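Competence protein ComEA-related protein (Thermus thermophilus, PDB 2DUY) is of unknown function but carries paired helix-hairpin-helix motifs, consistent with a role in DNA binding. Local coordinates at residues P18-M30 against A40-V52. Numbering follows the deposited sequence.
Sequences PVSLNEASLEELM and ARRIVEGRPYARV
R47 reaches across to the turn at L21–A24 and fixes two of its carbonyls. L21 O is gripped side-on: R47 NE donates in the carbonyl plane, on a lone pair, at 2.7 Å, whereas R47 NH2, also bonded to L21 O, comes from above that plane. R47 NH2 meets A24 O at 2.7 Å as well, in the guanidinium plane and nearly straight (162°), with a weak bond from R47 NH1 beside it. Over one face of the R47 guanidinium lies N22 O, not hydrogen-bonded to it, and over the other V44 CG2, both offset toward the rim. The side chain runs extended from CG to NE (chi3 176°), carrying the guanidinium past N22 into the turn. With an alanine here, L21 O and A24 O would probably lose these donors and the turn its tie to the segment after helix 37-45.

The N22 amide makes two hydrogen bonds with the backbone of Y49: N22 OD1 accepts from Y49 N (2.8 Å, 159°) on a lone pair, and N22 ND2 donates to Y49 O at 2.9 Å. Helices 26-29 and 37-45 belong to a helix-hairpin-helix motif, and the polar bonds join the chain entering the first helix to the chain leaving the second.

L21 supplies the apolar counterpart. L21 CB sits 3.7 Å from Y49 CD1, and L21 CD1 approaches V52 CA at 3.9 Å; L73 of strand 73-74 touches both L21 and V52. Between the helices, A40 CB packs tightly against L26 CD1 at 3.4 Å, and L29 CD1 touches both I43 CG2 and V44 CG2.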
# COMPACT_ATOMS: atom_id res chain seq x y z
N PRO A 18 2.03 -6.49 9.26
CA PRO A 18 1.52 -5.99 7.98
C PRO A 18 1.36 -4.47 8.04
O PRO A 18 1.03 -3.92 9.09
CB PRO A 18 0.17 -6.70 7.84
CG PRO A 18 0.38 -7.99 8.60
CD PRO A 18 1.11 -7.49 9.83
N VAL A 19 1.58 -3.80 6.91
CA VAL A 19 1.47 -2.35 6.82
C VAL A 19 0.01 -1.95 6.60
O VAL A 19 -0.66 -2.52 5.74
CB VAL A 19 2.32 -1.80 5.65
CG1 VAL A 19 2.15 -0.30 5.53
CG2 VAL A 19 3.79 -2.14 5.87
N SER A 20 -0.47 -0.98 7.38
CA SER A 20 -1.85 -0.50 7.28
C SER A 20 -2.04 0.50 6.14
O SER A 20 -1.38 1.55 6.12
CB SER A 20 -2.27 0.18 8.59
OG SER A 20 -3.52 0.85 8.43
N LEU A 21 -2.93 0.19 5.21
CA LEU A 21 -3.18 1.08 4.08
C LEU A 21 -3.72 2.41 4.57
O LEU A 21 -3.45 3.44 3.97
CB LEU A 21 -4.19 0.48 3.08
CG LEU A 21 -3.65 -0.69 2.24
CD1 LEU A 21 -4.74 -1.22 1.35
CD2 LEU A 21 -2.46 -0.21 1.41
N ASN A 22 -4.47 2.38 5.66
CA ASN A 22 -5.09 3.59 6.21
C ASN A 22 -4.24 4.43 7.15
O ASN A 22 -4.44 5.64 7.26
CB ASN A 22 -6.37 3.22 6.97
CG ASN A 22 -7.52 2.89 6.05
OD1 ASN A 22 -7.61 3.43 4.95
ND2 ASN A 22 -8.42 2.02 6.51
N GLU A 23 -3.29 3.79 7.82
CA GLU A 23 -2.49 4.51 8.81
C GLU A 23 -1.00 4.72 8.55
O GLU A 23 -0.37 5.50 9.25
CB GLU A 23 -2.71 3.83 10.16
CG GLU A 23 -4.19 3.68 10.52
CD GLU A 23 -4.41 2.94 11.83
OE1 GLU A 23 -3.78 1.88 12.02
OE2 GLU A 23 -5.23 3.41 12.65
N ALA A 24 -0.44 4.05 7.56
CA ALA A 24 0.98 4.21 7.27
C ALA A 24 1.35 5.60 6.76
O ALA A 24 0.53 6.28 6.14
CB ALA A 24 1.41 3.17 6.24
N SER A 25 2.59 6.01 7.02
CA SER A 25 3.10 7.29 6.57
C SER A 25 3.58 7.06 5.14
O SER A 25 3.70 5.91 4.71
CB SER A 25 4.30 7.71 7.41
OG SER A 25 5.38 6.82 7.16
N LEU A 26 3.89 8.13 4.41
CA LEU A 26 4.35 7.99 3.04
C LEU A 26 5.58 7.09 2.94
O LEU A 26 5.65 6.22 2.08
CB LEU A 26 4.68 9.35 2.43
CG LEU A 26 4.84 9.33 0.91
CD1 LEU A 26 3.46 9.33 0.24
CD2 LEU A 26 5.67 10.52 0.47
N GLU A 27 6.55 7.31 3.84
CA GLU A 27 7.79 6.54 3.87
C GLU A 27 7.54 5.06 4.11
O GLU A 27 8.20 4.20 3.51
CB GLU A 27 8.71 7.05 4.98
CG GLU A 27 9.02 8.54 4.98
CD GLU A 27 9.98 8.96 3.88
OE1 GLU A 27 10.42 10.13 3.89
OE2 GLU A 27 10.29 8.12 3.01
N GLU A 28 6.61 4.75 5.00
CA GLU A 28 6.28 3.37 5.32
C GLU A 28 5.67 2.68 4.11
O GLU A 28 5.97 1.52 3.83
CB GLU A 28 5.32 3.33 6.52
CG GLU A 28 6.03 3.62 7.84
CD GLU A 28 5.11 4.03 8.99
OE1 GLU A 28 5.60 4.09 10.13
OE2 GLU A 28 3.91 4.29 8.76
N LEU A 29 4.84 3.40 3.37
CA LEU A 29 4.23 2.83 2.17
C LEU A 29 5.31 2.64 1.11
O LEU A 29 5.28 1.68 0.33
CB LEU A 29 3.15 3.77 1.64
CG LEU A 29 1.88 3.90 2.47
CD1 LEU A 29 1.02 5.02 1.94
CD2 LEU A 29 1.11 2.57 2.41
N MSE A 30 6.28 3.55 1.08
CA MSE A 30 7.35 3.46 0.10
C MSE A 30 8.31 2.29 0.37
O MSE A 30 9.18 2.00 -0.44
CB MSE A 30 8.11 4.79 0.05
CG MSE A 30 7.29 5.90 -0.60
SE MSE A 30 8.16 7.63 -0.67
CE MSE A 30 9.55 7.22 -1.95
N ALA A 40 2.66 5.96 -3.56
CA ALA A 40 2.46 6.12 -2.12
C ALA A 40 1.53 7.31 -1.88
O ALA A 40 0.64 7.25 -1.03
CB ALA A 40 3.80 6.34 -1.41
N ARG A 41 1.75 8.39 -2.62
CA ARG A 41 0.93 9.59 -2.50
C ARG A 41 -0.53 9.31 -2.87
O ARG A 41 -1.45 9.73 -2.17
CB ARG A 41 1.47 10.69 -3.41
CG ARG A 41 0.89 12.07 -3.11
CD ARG A 41 1.04 13.03 -4.30
NE ARG A 41 -0.17 13.04 -5.13
CZ ARG A 41 -0.43 12.18 -6.11
NH1 ARG A 41 0.43 11.22 -6.42
NH2 ARG A 41 -1.57 12.28 -6.79
N ARG A 42 -0.73 8.61 -3.98
CA ARG A 42 -2.09 8.29 -4.41
C ARG A 42 -2.80 7.38 -3.41
O ARG A 42 -4.01 7.46 -3.22
CB ARG A 42 -2.07 7.61 -5.78
CG ARG A 42 -1.60 8.51 -6.91
CD ARG A 42 -1.40 7.74 -8.20
NE ARG A 42 -1.05 8.62 -9.30
CZ ARG A 42 -0.69 8.20 -10.51
NH1 ARG A 42 -0.63 6.90 -10.77
NH2 ARG A 42 -0.39 9.09 -11.46
N ILE A 43 -2.04 6.48 -2.78
CA ILE A 43 -2.64 5.59 -1.80
C ILE A 43 -3.17 6.43 -0.63
O ILE A 43 -4.30 6.24 -0.20
CB ILE A 43 -1.63 4.54 -1.30
CG1 ILE A 43 -1.35 3.53 -2.42
CG2 ILE A 43 -2.17 3.82 -0.04
CD1 ILE A 43 -0.24 2.54 -2.11
N VAL A 44 -2.37 7.37 -0.13
CA VAL A 44 -2.82 8.21 1.00
C VAL A 44 -4.05 9.01 0.60
O VAL A 44 -5.03 9.11 1.36
CB VAL A 44 -1.75 9.22 1.47
CG1 VAL A 44 -2.33 10.11 2.58
CG2 VAL A 44 -0.53 8.49 1.99
N GLU A 45 -4.00 9.59 -0.60
CA GLU A 45 -5.11 10.40 -1.09
C GLU A 45 -6.39 9.61 -1.29
O GLU A 45 -7.49 10.18 -1.24
CB GLU A 45 -4.70 11.08 -2.41
CG GLU A 45 -3.62 12.15 -2.21
CD GLU A 45 -3.30 12.91 -3.48
OE1 GLU A 45 -2.67 13.99 -3.38
OE2 GLU A 45 -3.67 12.45 -4.57
N GLY A 46 -6.27 8.30 -1.51
CA GLY A 46 -7.44 7.48 -1.71
C GLY A 46 -8.10 6.95 -0.44
O GLY A 46 -9.11 6.25 -0.52
N ARG A 47 -7.54 7.27 0.72
CA ARG A 47 -8.08 6.80 2.00
C ARG A 47 -9.49 7.33 2.25
O ARG A 47 -9.83 8.42 1.79
CB ARG A 47 -7.17 7.24 3.15
CG ARG A 47 -5.86 6.47 3.17
CD ARG A 47 -4.83 7.04 4.13
NE ARG A 47 -3.66 6.16 4.13
CZ ARG A 47 -2.50 6.41 4.71
NH1 ARG A 47 -2.30 7.56 5.36
NH2 ARG A 47 -1.53 5.50 4.65
N PRO A 48 -10.31 6.59 3.00
CA PRO A 48 -10.03 5.30 3.64
C PRO A 48 -10.30 4.09 2.76
O PRO A 48 -11.03 4.17 1.77
CB PRO A 48 -10.97 5.32 4.85
CG PRO A 48 -12.19 5.95 4.27
CD PRO A 48 -11.63 7.11 3.44
N TYR A 49 -9.69 2.97 3.15
CA TYR A 49 -9.86 1.69 2.47
C TYR A 49 -10.62 0.78 3.45
O TYR A 49 -10.26 0.70 4.62
CB TYR A 49 -8.50 1.05 2.16
CG TYR A 49 -7.67 1.90 1.22
CD1 TYR A 49 -6.74 2.81 1.70
CD2 TYR A 49 -7.91 1.86 -0.15
CE1 TYR A 49 -6.06 3.66 0.83
CE2 TYR A 49 -7.24 2.70 -1.02
CZ TYR A 49 -6.33 3.61 -0.52
OH TYR A 49 -5.69 4.46 -1.39
N ALA A 50 -11.69 0.13 2.98
CA ALA A 50 -12.45 -0.77 3.85
C ALA A 50 -11.81 -2.16 3.81
O ALA A 50 -11.91 -2.93 4.77
CB ALA A 50 -13.91 -0.86 3.39
N ARG A 51 -11.15 -2.47 2.70
CA ARG A 51 -10.45 -3.74 2.54
C ARG A 51 -9.27 -3.50 1.61
O ARG A 51 -9.23 -2.51 0.88
CB ARG A 51 -11.38 -4.84 1.99
CG ARG A 51 -11.91 -4.62 0.55
CD ARG A 51 -13.38 -4.22 0.53
NE ARG A 51 -13.89 -4.01 -0.84
CZ ARG A 51 -14.55 -4.92 -1.56
NH1 ARG A 51 -14.79 -6.12 -1.05
NH2 ARG A 51 -14.97 -4.62 -2.79
N VAL A 52 -8.29 -4.40 1.64
CA VAL A 52 -7.11 -4.24 0.81
C VAL A 52 -7.46 -4.21 -0.67
O VAL A 52 -6.79 -3.54 -1.46
CB VAL A 52 -6.09 -5.36 1.10
CG1 VAL A 52 -4.95 -5.33 0.11
CG2 VAL A 52 -5.53 -5.17 2.52